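Local structure of acetamidase (Bacillus halodurans, 2II1) at residues A[73-78]-A[205-210]; A[10-15]-A[54-59]; A[266-271]-A[285-290]. The protein probably hydrolyses carbon-nitrogen bonds other than peptide bonds in linear amides, as its acetamidase/formamidase family does, and binds calcium ions. All blocks are in the same frame, centred on the assembly; numbering follows the deposited sequence.

Contact 1: A[73-78]-A[205-210]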
ATOM      1  N   ASP A  73      12.651   3.372  27.125  1.00 12.44           N
ATOM      2  CA  ASP A  73      13.200   4.348  26.174  1.00 13.11           C
ATOM      3  C   ASP A  73      12.888   3.855  24.754  1.00 13.75           C
ATOM      4  O   ASP A  73      12.335   2.779  24.559  1.00 14.74           O
ATOM      5  CB  ASP A  73      14.734   4.515  26.340  1.00 11.35           C
ATOM      6  CG  ASP A  73      15.148   5.089  27.714  1.00 17.96           C
ATOM      7  OD1 ASP A  73      14.284   5.362  28.565  1.00 14.14           O
ATOM      8  OD2 ASP A  73      16.364   5.250  27.964  1.00 17.07           O
HETATM    9  N   MSE A  74      13.238   4.671  23.778  1.00 15.92           N
HETATM   10  CA  MSE A  74      13.284   4.244  22.398  1.00 16.70           C
HETATM   11  C   MSE A  74      14.610   4.628  21.784  1.00 15.96           C
HETATM   12  O   MSE A  74      15.325   5.507  22.310  1.00 15.06           O
HETATM   13  CB  MSE A  74      12.089   4.785  21.587  1.00 17.44           C
HETATM   14  CG  MSE A  74      11.726   6.231  21.749  1.00 17.57           C
HETATM   15 SE   MSE A  74      10.488   6.797  20.290  0.75 20.96          SE
HETATM   16  CE  MSE A  74      11.055   8.694  20.169  1.00 17.14           C
ATOM     17  N   LEU A  75      14.989   3.930  20.713  1.00 14.55           N
ATOM     18  CA  LEU A  75      16.155   4.356  19.949  1.00 11.76           C
ATOM     19  C   LEU A  75      15.669   5.196  18.807  1.00 12.69           C
ATOM     20  O   LEU A  75      14.649   4.872  18.170  1.00 12.28           O
ATOM     21  CB  LEU A  75      16.941   3.179  19.398  1.00 12.59           C
ATOM     22  CG  LEU A  75      17.699   2.313  20.403  1.00 15.40           C
ATOM     23  CD1 LEU A  75      18.424   1.258  19.631  1.00  7.09           C
ATOM     24  CD2 LEU A  75      18.675   3.124  21.273  1.00 13.44           C
ATOM     25  N   GLU A  76      16.395   6.277  18.564  1.00 11.03           N
ATOM     26  CA  GLU A  76      16.224   7.108  17.384  1.00 13.98           C
ATOM     27  C   GLU A  76      17.424   6.870  16.466  1.00 12.21           C
ATOM     28  O   GLU A  76      18.545   7.216  16.802  1.00 11.38           O
ATOM     29  CB  GLU A  76      16.119   8.579  17.778  1.00 15.18           C
ATOM     30  CG  GLU A  76      16.041   9.513  16.590  1.00 21.25           C
ATOM     31  CD  GLU A  76      16.062  10.957  16.995  1.00 18.74           C
ATOM     32  OE1 GLU A  76      17.154  11.466  17.290  1.00 31.67           O
ATOM     33  OE2 GLU A  76      14.996  11.579  17.019  1.00 20.25           O
ATOM     34  N   ILE A  77      17.189   6.243  15.323  1.00 10.32           N
ATOM     35  CA  ILE A  77      18.282   5.760  14.489  1.00 13.46           C
ATOM     36  C   ILE A  77      18.236   6.400  13.108  1.00 13.15           C
ATOM     37  O   ILE A  77      17.320   6.164  12.320  1.00  9.34           O
ATOM     38  CB  ILE A  77      18.266   4.238  14.326  1.00 14.36           C
ATOM     39  CG1 ILE A  77      18.233   3.564  15.707  1.00 17.41           C
ATOM     40  CG2 ILE A  77      19.486   3.822  13.463  1.00  9.74           C
ATOM     41  CD1 ILE A  77      17.489   2.220  15.760  1.00 10.21           C
ATOM     42  N   GLU A  78      19.255   7.206  12.838  1.00 11.79           N
ATOM     43  CA  GLU A  78      19.360   7.957  11.610  1.00 11.74           C
ATOM     44  C   GLU A  78      20.220   7.200  10.605  1.00 11.63           C
ATOM     45  O   GLU A  78      21.407   7.001  10.826  1.00 12.08           O
ATOM     46  CB  GLU A  78      19.961   9.308  11.956  1.00 13.89           C
ATOM     47  CG  GLU A  78      19.074  10.067  13.005  1.00 21.06           C
ATOM     48  CD  GLU A  78      19.866  10.817  14.078  1.00 32.75           C
ATOM     49  OE1 GLU A  78      20.200  12.010  13.857  1.00 27.28           O
ATOM     50  OE2 GLU A  78      20.121  10.221  15.154  1.00 34.37           O
ATOM     51  N   LEU A 205      25.048   4.531  10.539  1.00 12.87           N
ATOM     52  CA  LEU A 205      23.928   5.121  11.248  1.00 12.26           C
ATOM     53  C   LEU A 205      24.405   5.914  12.464  1.00 13.15           C
ATOM     54  O   LEU A 205      25.506   5.682  12.968  1.00 14.23           O
ATOM     55  CB  LEU A 205      22.940   4.011  11.643  1.00 11.36           C
ATOM     56  CG  LEU A 205      23.406   2.819  12.482  1.00 16.52           C
ATOM     57  CD1 LEU A 205      23.432   3.138  13.957  1.00 18.52           C
ATOM     58  CD2 LEU A 205      22.512   1.642  12.292  1.00 11.03           C
ATOM     59  N   LYS A 206      23.575   6.850  12.917  1.00 12.04           N
ATOM     60  CA  LYS A 206      23.734   7.485  14.228  1.00 14.96           C
ATOM     61  C   LYS A 206      22.627   6.987  15.171  1.00 13.87           C
ATOM     62  O   LYS A 206      21.409   6.965  14.812  1.00 11.97           O
ATOM     63  CB  LYS A 206      23.671   9.006  14.067  1.00 16.31           C
ATOM     64  CG  LYS A 206      23.926   9.798  15.348  1.00 22.56           C
ATOM     65  CD  LYS A 206      24.067  11.304  15.064  1.00 19.05           C
ATOM     66  CE  LYS A 206      23.852  12.145  16.351  1.00 19.83           C
ATOM     67  NZ  LYS A 206      24.490  13.496  16.268  1.00 24.19           N
ATOM     68  N   VAL A 207      23.023   6.557  16.368  1.00 11.68           N
ATOM     69  CA  VAL A 207      22.070   6.014  17.317  0.50 13.25           C
ATOM     70  C   VAL A 207      21.858   6.964  18.507  1.00 13.85           C
ATOM     71  O   VAL A 207      22.819   7.289  19.233  1.00 12.16           O
ATOM     72  CB  VAL A 207      22.471   4.576  17.768  0.50 12.75           C
ATOM     73  CG1 VAL A 207      23.911   4.531  18.284  0.50 11.45           C
ATOM     74  CG2 VAL A 207      21.488   4.050  18.808  0.50 16.04           C
ATOM     75  N   ASN A 208      20.605   7.415  18.697  1.00 12.99           N
ATOM     76  CA  ASN A 208      20.253   8.276  19.831  1.00 12.90           C
ATOM     77  C   ASN A 208      19.304   7.572  20.767  1.00 15.52           C
ATOM     78  O   ASN A 208      18.468   6.776  20.340  1.00 13.81           O
ATOM     79  CB  ASN A 208      19.633   9.601  19.386  1.00 15.57           C
ATOM     80  CG  ASN A 208      20.532  10.385  18.476  1.00 22.19           C
ATOM     81  OD1 ASN A 208      21.730  10.500  18.709  1.00 26.23           O
ATOM     82  ND2 ASN A 208      19.957  10.930  17.417  1.00 32.15           N
ATOM     83  N   VAL A 209      19.466   7.845  22.063  1.00 15.16           N
ATOM     84  CA  VAL A 209      18.583   7.294  23.084  1.00 14.13           C
ATOM     85  C   VAL A 209      17.576   8.382  23.390  1.00 14.89           C
ATOM     86  O   VAL A 209      17.953   9.550  23.587  1.00 13.74           O
ATOM     87  CB  VAL A 209      19.333   6.884  24.344  1.00 14.54           C
ATOM     88  CG1 VAL A 209      18.340   6.528  25.466  1.00 16.21           C
ATOM     89  CG2 VAL A 209      20.241   5.723  24.051  1.00 11.60           C
ATOM     90  N   LYS A 210      16.298   8.016  23.337  1.00 12.92           N
ATOM     91  CA  LYS A 210      15.216   8.927  23.666  1.00 13.34           C
ATOM     92  C   LYS A 210      14.532   8.364  24.897  1.00 13.86           C
ATOM     93  O   LYS A 210      14.157   7.198  24.930  1.00 10.98           O
ATOM     94  CB  LYS A 210      14.219   9.106  22.508  1.00 15.10           C
ATOM     95  CG  LYS A 210      14.786   9.785  21.267  1.00 14.73           C
ATOM     96  CD  LYS A 210      15.192  11.237  21.519  1.00 17.65           C
ATOM     97  CE  LYS A 210      16.586  11.529  20.974  1.00 24.24           C
ATOM     98  NZ  LYS A 210      17.382  12.466  21.845  1.00 32.93           N
TER

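Contact 2: A[10-15]-A[54-59]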
ATOM      1  N   THR A  10      27.545 -12.322  13.928  1.00 22.73           N
ATOM      2  CA  THR A  10      26.150 -12.301  13.506  1.00 22.37           C
ATOM      3  C   THR A  10      25.289 -13.142  14.440  1.00 20.90           C
ATOM      4  O   THR A  10      25.770 -14.104  15.042  1.00 23.69           O
ATOM      5  CB  THR A  10      25.949 -12.736  12.018  1.00 23.35           C
ATOM      6  OG1 THR A  10      26.305 -14.115  11.858  1.00 25.43           O
ATOM      7  CG2 THR A  10      26.752 -11.859  11.054  1.00 26.10           C
ATOM      8  N   ILE A  11      24.028 -12.726  14.580  1.00 17.11           N
ATOM      9  CA  ILE A  11      23.016 -13.444  15.350  1.00 14.36           C
ATOM     10  C   ILE A  11      21.830 -13.819  14.436  1.00 13.16           C
ATOM     11  O   ILE A  11      21.574 -13.155  13.452  1.00 11.99           O
ATOM     12  CB  ILE A  11      22.550 -12.608  16.586  1.00 15.48           C
ATOM     13  CG1 ILE A  11      22.052 -11.216  16.172  1.00 19.29           C
ATOM     14  CG2 ILE A  11      23.712 -12.489  17.598  1.00 12.34           C
ATOM     15  CD1 ILE A  11      21.284 -10.442  17.238  1.00 13.00           C
ATOM     16  N   PHE A  12      21.116 -14.887  14.771  1.00 11.83           N
ATOM     17  CA  PHE A  12      19.973 -15.346  13.979  1.00  9.88           C
ATOM     18  C   PHE A  12      18.655 -15.158  14.696  1.00 10.21           C
ATOM     19  O   PHE A  12      17.578 -15.345  14.082  1.00  7.04           O
ATOM     20  CB  PHE A  12      20.193 -16.797  13.563  1.00 12.54           C
ATOM     21  CG  PHE A  12      21.349 -16.946  12.634  1.00 12.91           C
ATOM     22  CD1 PHE A  12      21.227 -16.557  11.321  1.00 11.74           C
ATOM     23  CD2 PHE A  12      22.595 -17.398  13.092  1.00 21.08           C
ATOM     24  CE1 PHE A  12      22.305 -16.629  10.458  1.00 14.60           C
ATOM     25  CE2 PHE A  12      23.687 -17.476  12.222  1.00 20.41           C
ATOM     26  CZ  PHE A  12      23.539 -17.087  10.911  1.00 19.39           C
ATOM     27  N   PHE A  13      18.741 -14.736  15.959  1.00 10.29           N
ATOM     28  CA  PHE A  13      17.574 -14.480  16.792  1.00 13.04           C
ATOM     29  C   PHE A  13      17.771 -13.178  17.529  1.00 15.64           C
ATOM     30  O   PHE A  13      18.881 -12.878  18.008  1.00 14.80           O
ATOM     31  CB  PHE A  13      17.386 -15.559  17.852  1.00 12.54           C
ATOM     32  CG  PHE A  13      16.955 -16.889  17.313  1.00 17.08           C
ATOM     33  CD1 PHE A  13      17.863 -17.735  16.700  1.00 21.84           C
ATOM     34  CD2 PHE A  13      15.638 -17.306  17.428  1.00 13.89           C
ATOM     35  CE1 PHE A  13      17.457 -18.958  16.204  1.00 15.36           C
ATOM     36  CE2 PHE A  13      15.239 -18.523  16.923  1.00 16.86           C
ATOM     37  CZ  PHE A  13      16.148 -19.344  16.315  1.00 15.74           C
HETATM   38  N   MSE A  14      16.673 -12.433  17.650  1.00 15.16           N
HETATM   39  CA  MSE A  14      16.617 -11.225  18.464  1.00 15.83           C
HETATM   40  C   MSE A  14      16.336 -11.717  19.873  1.00 16.33           C
HETATM   41  O   MSE A  14      15.243 -12.208  20.161  1.00 13.04           O
HETATM   42  CB  MSE A  14      15.508 -10.290  17.945  1.00 16.73           C
HETATM   43  CG  MSE A  14      15.719  -9.814  16.508  1.00 16.83           C
HETATM   44 SE   MSE A  14      16.797  -8.163  16.350  1.00 32.29          SE
HETATM   45  CE  MSE A  14      17.488  -8.394  14.432  1.00  9.98           C
ATOM     46  N   ASP A  15      17.353 -11.629  20.732  1.00 15.88           N
ATOM     47  CA  ASP A  15      17.402 -12.349  22.002  1.00 15.20           C
ATOM     48  C   ASP A  15      18.141 -11.469  23.031  1.00 15.03           C
ATOM     49  O   ASP A  15      19.278 -11.008  22.801  1.00 14.19           O
ATOM     50  CB  ASP A  15      18.157 -13.679  21.786  1.00 16.38           C
ATOM     51  CG  ASP A  15      18.089 -14.655  22.989  1.00 21.36           C
ATOM     52  OD1 ASP A  15      17.656 -14.298  24.109  1.00 14.87           O
ATOM     53  OD2 ASP A  15      18.512 -15.814  22.792  1.00 13.51           O
ATOM     54  N   PHE A  54      20.049 -23.735   6.037  1.00 29.47           N
ATOM     55  CA  PHE A  54      18.952 -22.874   6.481  1.00 31.35           C
ATOM     56  C   PHE A  54      19.026 -22.372   7.930  1.00 30.32           C
ATOM     57  O   PHE A  54      18.352 -21.406   8.277  1.00 29.52           O
ATOM     58  CB  PHE A  54      17.604 -23.522   6.188  1.00 32.88           C
ATOM     59  CG  PHE A  54      17.001 -23.041   4.908  1.00 35.29           C
ATOM     60  CD1 PHE A  54      16.257 -21.861   4.885  1.00 36.50           C
ATOM     61  CD2 PHE A  54      17.213 -23.734   3.721  1.00 38.14           C
ATOM     62  CE1 PHE A  54      15.704 -21.394   3.702  1.00 40.88           C
ATOM     63  CE2 PHE A  54      16.666 -23.281   2.531  1.00 39.42           C
ATOM     64  CZ  PHE A  54      15.908 -22.107   2.519  1.00 40.52           C
ATOM     65  N   ASN A  55      19.849 -23.006   8.755  1.00 29.74           N
ATOM     66  CA  ASN A  55      20.176 -22.453  10.068  1.00 30.31           C
ATOM     67  C   ASN A  55      21.139 -21.259   9.986  1.00 28.43           C
ATOM     68  O   ASN A  55      21.649 -20.799  11.014  1.00 25.71           O
ATOM     69  CB  ASN A  55      20.781 -23.535  10.959  1.00 32.63           C
ATOM     70  CG  ASN A  55      19.727 -24.426  11.584  1.00 36.78           C
ATOM     71  OD1 ASN A  55      18.755 -23.941  12.174  1.00 42.98           O
ATOM     72  ND2 ASN A  55      19.920 -25.733  11.469  1.00 34.43           N
ATOM     73  N   ARG A  56      21.386 -20.771   8.766  1.00 26.66           N
ATOM     74  CA  ARG A  56      22.268 -19.628   8.558  1.00 26.63           C
ATOM     75  C   ARG A  56      21.654 -18.535   7.688  1.00 25.00           C
ATOM     76  O   ARG A  56      22.346 -17.649   7.218  1.00 26.09           O
ATOM     77  CB  ARG A  56      23.581 -20.103   7.960  1.00 27.23           C
ATOM     78  CG  ARG A  56      24.440 -20.875   8.932  1.00 28.24           C
ATOM     79  CD  ARG A  56      25.633 -21.438   8.196  1.00 31.60           C
ATOM     80  NE  ARG A  56      26.487 -20.365   7.691  1.00 29.98           N
ATOM     81  CZ  ARG A  56      27.272 -20.451   6.626  1.00 28.32           C
ATOM     82  NH1 ARG A  56      27.326 -21.568   5.905  1.00 30.55           N
ATOM     83  NH2 ARG A  56      28.004 -19.396   6.280  1.00 31.39           N
ATOM     84  N   VAL A  57      20.346 -18.602   7.500  1.00 25.26           N
ATOM     85  CA  VAL A  57      19.606 -17.577   6.786  1.00 24.16           C
ATOM     86  C   VAL A  57      19.217 -16.476   7.783  1.00 23.56           C
ATOM     87  O   VAL A  57      19.046 -16.729   8.974  1.00 23.62           O
ATOM     88  CB  VAL A  57      18.356 -18.194   6.092  1.00 24.41           C
ATOM     89  CG1 VAL A  57      17.454 -17.109   5.514  1.00 27.04           C
ATOM     90  CG2 VAL A  57      18.798 -19.201   5.002  1.00 22.83           C
ATOM     91  N   ASN A  58      19.094 -15.254   7.284  1.00 24.00           N
ATOM     92  CA  ASN A  58      18.728 -14.097   8.084  1.00 22.14           C
ATOM     93  C   ASN A  58      19.762 -13.795   9.185  1.00 21.46           C
ATOM     94  O   ASN A  58      19.425 -13.751  10.383  1.00 23.13           O
ATOM     95  CB  ASN A  58      17.296 -14.257   8.636  1.00 22.59           C
ATOM     96  CG  ASN A  58      16.235 -13.806   7.649  1.00 27.40           C
ATOM     97  OD1 ASN A  58      16.345 -12.728   7.054  1.00 30.01           O
ATOM     98  ND2 ASN A  58      15.203 -14.623   7.468  1.00 20.07           N
ATOM     99  N   PRO A  59      21.032 -13.590   8.784  1.00 17.65           N
ATOM    100  CA  PRO A  59      22.017 -13.101   9.725  1.00 16.57           C
ATOM    101  C   PRO A  59      21.859 -11.605   9.982  1.00 16.88           C
ATOM    102  O   PRO A  59      21.618 -10.830   9.048  1.00 18.39           O
ATOM    103  CB  PRO A  59      23.336 -13.398   9.019  1.00 17.94           C
ATOM    104  CG  PRO A  59      22.993 -13.299   7.566  1.00 16.52           C
ATOM    105  CD  PRO A  59      21.626 -13.857   7.460  1.00 15.54           C
TER

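Contact 3: A[266-271]-A[285-290]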
ATOM      1  N   SER A 266      -8.204   9.019   7.155  1.00 11.80           N
ATOM      2  CA  SER A 266      -9.026   8.579   6.029  1.00 10.36           C
ATOM      3  C   SER A 266      -8.949   9.553   4.864  1.00 11.15           C
ATOM      4  O   SER A 266      -8.931   9.148   3.686  1.00 10.90           O
ATOM      5  CB  SER A 266     -10.461   8.403   6.489  1.00 11.11           C
ATOM      6  OG  SER A 266     -11.108   7.411   5.741  1.00 11.38           O
ATOM      7  N   GLY A 267      -8.882  10.842   5.179  1.00 10.74           N
ATOM      8  CA  GLY A 267      -8.815  11.869   4.140  1.00  9.28           C
ATOM      9  C   GLY A 267      -7.443  12.236   3.576  1.00 12.30           C
ATOM     10  O   GLY A 267      -7.350  12.697   2.434  1.00 13.21           O
ATOM     11  N   ALA A 268      -6.388  12.080   4.375  1.00 10.06           N
ATOM     12  CA  ALA A 268      -5.090  12.691   4.066  1.00  9.83           C
ATOM     13  C   ALA A 268      -3.928  11.703   4.207  1.00 10.50           C
ATOM     14  O   ALA A 268      -2.851  11.976   3.739  1.00 10.06           O
ATOM     15  CB  ALA A 268      -4.860  13.885   5.031  1.00  8.31           C
ATOM     16  N   GLY A 269      -4.131  10.581   4.893  1.00  6.60           N
ATOM     17  CA  GLY A 269      -3.059   9.629   5.093  1.00 11.23           C
ATOM     18  C   GLY A 269      -3.176   8.460   4.160  1.00  9.28           C
ATOM     19  O   GLY A 269      -4.201   8.291   3.511  1.00 11.86           O
ATOM     20  N   ASP A 270      -2.134   7.636   4.098  1.00  9.49           N
ATOM     21  CA  ASP A 270      -2.193   6.410   3.291  1.00 10.50           C
ATOM     22  C   ASP A 270      -1.726   5.165   4.028  1.00  9.44           C
ATOM     23  O   ASP A 270      -0.704   5.184   4.717  1.00  9.24           O
ATOM     24  CB  ASP A 270      -1.339   6.582   2.053  1.00  9.81           C
ATOM     25  CG  ASP A 270      -1.871   7.644   1.124  1.00 10.61           C
ATOM     26  OD1 ASP A 270      -2.824   7.359   0.369  1.00 11.18           O
ATOM     27  OD2 ASP A 270      -1.316   8.762   1.122  1.00  9.86           O
ATOM     28  N   LEU A 271      -2.453   4.064   3.842  1.00  7.85           N
ATOM     29  CA  LEU A 271      -2.075   2.789   4.381  1.00  8.55           C
ATOM     30  C   LEU A 271      -1.281   2.089   3.304  1.00  9.10           C
ATOM     31  O   LEU A 271      -1.747   1.937   2.196  1.00  8.03           O
ATOM     32  CB  LEU A 271      -3.316   1.951   4.724  1.00  8.10           C
ATOM     33  CG  LEU A 271      -3.116   0.556   5.283  1.00 12.36           C
ATOM     34  CD1 LEU A 271      -2.390   0.591   6.618  1.00  9.81           C
ATOM     35  CD2 LEU A 271      -4.510  -0.088   5.378  1.00 11.50           C
ATOM     36  N   PHE A 285       1.147   2.861   8.199  1.00 14.63           N
ATOM     37  CA  PHE A 285       0.329   4.038   7.914  1.00 13.86           C
ATOM     38  C   PHE A 285       1.214   5.262   7.908  1.00 13.30           C
ATOM     39  O   PHE A 285       1.914   5.523   8.897  1.00 12.20           O
ATOM     40  CB  PHE A 285      -0.803   4.253   8.932  1.00 10.98           C
ATOM     41  CG  PHE A 285      -1.885   5.137   8.396  1.00  8.50           C
ATOM     42  CD1 PHE A 285      -1.762   6.511   8.421  1.00  7.60           C
ATOM     43  CD2 PHE A 285      -2.968   4.578   7.755  1.00 10.67           C
ATOM     44  CE1 PHE A 285      -2.735   7.313   7.839  1.00  5.17           C
ATOM     45  CE2 PHE A 285      -3.934   5.357   7.211  1.00  6.82           C
ATOM     46  CZ  PHE A 285      -3.824   6.742   7.264  1.00  4.45           C
ATOM     47  N   SER A 286       1.096   6.039   6.824  1.00 10.14           N
ATOM     48  CA  SER A 286       1.942   7.179   6.546  1.00 11.89           C
ATOM     49  C   SER A 286       1.124   8.482   6.435  1.00 12.79           C
ATOM     50  O   SER A 286       0.099   8.540   5.715  1.00 11.61           O
ATOM     51  CB  SER A 286       2.715   6.933   5.258  1.00 10.60           C
ATOM     52  OG  SER A 286       3.437   8.058   4.844  1.00 11.42           O
ATOM     53  N   LEU A 287       1.575   9.512   7.161  1.00  8.64           N
ATOM     54  CA  LEU A 287       0.997  10.846   7.056  1.00  9.19           C
ATOM     55  C   LEU A 287       2.102  11.928   6.903  1.00  8.98           C
ATOM     56  O   LEU A 287       3.125  11.862   7.582  1.00  6.02           O
ATOM     57  CB  LEU A 287       0.136  11.110   8.281  1.00  8.98           C
ATOM     58  CG  LEU A 287      -0.675  12.399   8.322  1.00 13.86           C
ATOM     59  CD1 LEU A 287      -1.878  12.396   7.308  1.00  6.39           C
ATOM     60  CD2 LEU A 287      -1.126  12.646   9.748  1.00  5.68           C
ATOM     61  N   ALA A 288       1.853  12.925   6.042  1.00  9.41           N
ATOM     62  CA  ALA A 288       2.786  14.017   5.749  1.00 10.38           C
ATOM     63  C   ALA A 288       3.182  14.828   6.992  1.00 11.38           C
ATOM     64  O   ALA A 288       2.335  15.177   7.807  1.00 10.90           O
ATOM     65  CB  ALA A 288       2.201  14.942   4.695  1.00 10.48           C
ATOM     66  N   LEU A 289       4.477  15.122   7.132  1.00 10.75           N
ATOM     67  CA  LEU A 289       4.986  15.786   8.353  1.00 10.31           C
ATOM     68  C   LEU A 289       4.414  17.197   8.503  1.00  9.71           C
ATOM     69  O   LEU A 289       4.319  17.729   9.610  1.00 10.37           O
ATOM     70  CB  LEU A 289       6.517  15.867   8.341  1.00 13.55           C
ATOM     71  CG  LEU A 289       7.309  14.560   8.345  1.00 12.74           C
ATOM     72  CD1 LEU A 289       8.732  14.861   7.865  1.00  4.17           C
ATOM     73  CD2 LEU A 289       7.311  13.932   9.705  1.00  9.55           C
ATOM     74  N   HIS A 290       4.021  17.819   7.404  1.00  9.82           N
ATOM     75  CA  HIS A 290       3.484  19.170   7.520  1.00 13.14           C
ATOM     76  C   HIS A 290       2.162  19.224   8.306  1.00 13.89           C
ATOM     77  O   HIS A 290       1.809  20.293   8.790  1.00 14.52           O
ATOM     78  CB  HIS A 290       3.364  19.838   6.141  1.00 17.31           C
ATOM     79  CG  HIS A 290       2.267  19.281   5.284  1.00 19.94           C
ATOM     80  ND1 HIS A 290       0.941  19.632   5.449  1.00 24.04           N
ATOM     81  CD2 HIS A 290       2.299  18.410   4.248  1.00 26.27           C
ATOM     82  CE1 HIS A 290       0.204  18.993   4.559  1.00 27.84           C
ATOM     83  NE2 HIS A 290       1.002  18.246   3.814  1.00 24.56           N
TER
HETATM   84  O   HOH W   1      -0.097  11.952   4.117  1.00 14.00           O
HETATM   85  O   HOH W   2       0.755   9.396   3.096  1.00 15.49           O

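Contact 1: A[73-78]-A[205-210]
Glu76 and Asn208 face each other as a hydrogen-bonded pair of two antiparallel strands, and their side chains meet over the same face of the sheet. The Glu76 side chain can be followed outward. Its CB lies 3.9 Å from Lys210 CG, so the lysine's aliphatic part leans against its base. CG stands anti to the backbone N (chi1 176°) and the chain stays extended, which lifts the carboxylate off this face, between Asn208 and Lys210. There CD approaches Lys210 CE, and OE1 accepts a hydrogen bond from Asn208 ND2 at 2.9 Å. The bond is moderately bent, with 152° at the hydrogen. Carboxylate and amide planes stand 72° apart. The place of this amide is less certain, because the model sets Glu78 too close to it. Lys210 NZ is 4.7 Å from Glu76 OE1; the charges are opposite but not in contact. The lysine bends back and makes a weak hydrogen bond from NZ to Val209 O.

Backbone pairing is regular. Met74, Glu76 and Glu78 each exchange two hydrogen bonds with Lys210, Asn208 and Lys206; the straightest, Glu76 N to Asn208 O, is 2.8 Å long. Between these pairs Leu75 CA points its hydrogen to Asn208 O and Ile77 CA to Lys206 O. The opposite face is apolar. Leu75 CD2 reaches Val209 CG2 at 4.1 Å, and Ile77 CG2 lies alongside Leu205 CB at 3.9 Å. At the strand's start Asp73 OD2 touches Val209 CG1, but its salt bridge is to Lys211.

Strand 74-84 runs between 201-210 and 166-170, where Leu75 and Ile77 continue the backbone pairing with Leu169 and Val167. Beyond 201-210 comes strand 28-34. Val66 of strand 60-67 packs on Leu75, Val207 and Val209.

Contact 2: A[10-15]-A[54-59]
The ring of Phe12 rests against the backbone of residues 55 to 59. CG is anti to the carbonyl carbon (chi1 -66°), which turns the ring to that loop. Asn55 O sits over the centre of one ring face, 3.9 Å above the plane. Val57 O instead meets the edge, near the ring plane and 3.2 Å from CD1, where a ring C-H can face the carbonyl. Arg56 O comes in obliquely, 3.4 Å from CE1, and so does Asn58 O, 3.5 Å from CD1. Pro59 supplies the apolar part: its CB is 3.7 Å from Phe12 CE1 and also packs alongside Thr10 CB at 4.0 Å.

Two of these carbonyls have a further partner: Arg56 O accepts a hydrogen bond from Ser39 OG, and Asn58 O one from Asn146 ND2. Asn58 has a left-handed backbone conformation. Its side chain is about 5 Å from a bound calcium ion and about 4 Å from the side chains of the metal ligands Asn155 and Asp182.

The loop leads straight into strand 60-67, whose Ala60 pairs with Ile11 of strand 10-11. Ile11 also packs on Ala179 of strand 176-184. The next short strand, 13-14, pairs with 144-145.

Contact 3: A[266-271]-A[285-290]
Asp270 and Ser286 form a hydrogen-bonded antiparallel pair, and both of their backbone bonds are nearly straight. Asp270 N donates to Ser286 O at 2.9 Å (169° at the hydrogen), and Ser286 N donates to Asp270 O at 2.9 Å. Ser286 O is gripped twice, since a water also donates to it at 2.8 Å. The same water donates to Asp270 OD2 and so links carboxylate and backbone. The other carboxylate oxygen, OD1, forms a salt bridge with Lys159 of the second subunit and accepts a bond from Asp189 N of that subunit. Ala268 and Ala288 do not bond directly; a second water joins them: it donates to Ala268 O at 2.8 Å and accepts from Ala288 N at 2.9 Å.

Phe285 lies beneath the backbone of residues 269 to 271. A chi1 of -160° sets CG opposite the backbone N and brings the ring under Asp270 O, which stands 3.8 Å above its centre. CE1 is 3.6 Å from Gly269 CA, and a CB on that residue would run into the ring. Cut back to an alanine here, the side chain would probably leave a gap below Gly269 and Leu271 CB without its ring partner. Leu287 CD1 packs on Ala268.

Strands 270-275 and 281-288 are a beta hairpin that follows helix 258-268; strand 270-275, outermost of the sheet within this chain, meets the second subunit.

The three contacts follow one another along the chain; none nests in or crosses another. Contact 2 comes first and closes the loop from strand 10-11 to the start of strand 60-67, on the sheet beside the calcium site. Contact 1 closes the longest loop, 126 residues with no helix, and that loop holds the ligands of the two calcium ions bound in this chain, from Asn155 to Glu198. Contact 3 closes the hairpin near the C terminus, where helices 258-268 and 289-294 meet the sheet. Contacts 1 and 3 belong to one nine-stranded sheet, their centres about 24 Å apart. Contacts 2 and 3 lie on opposite sides of the chain's centre.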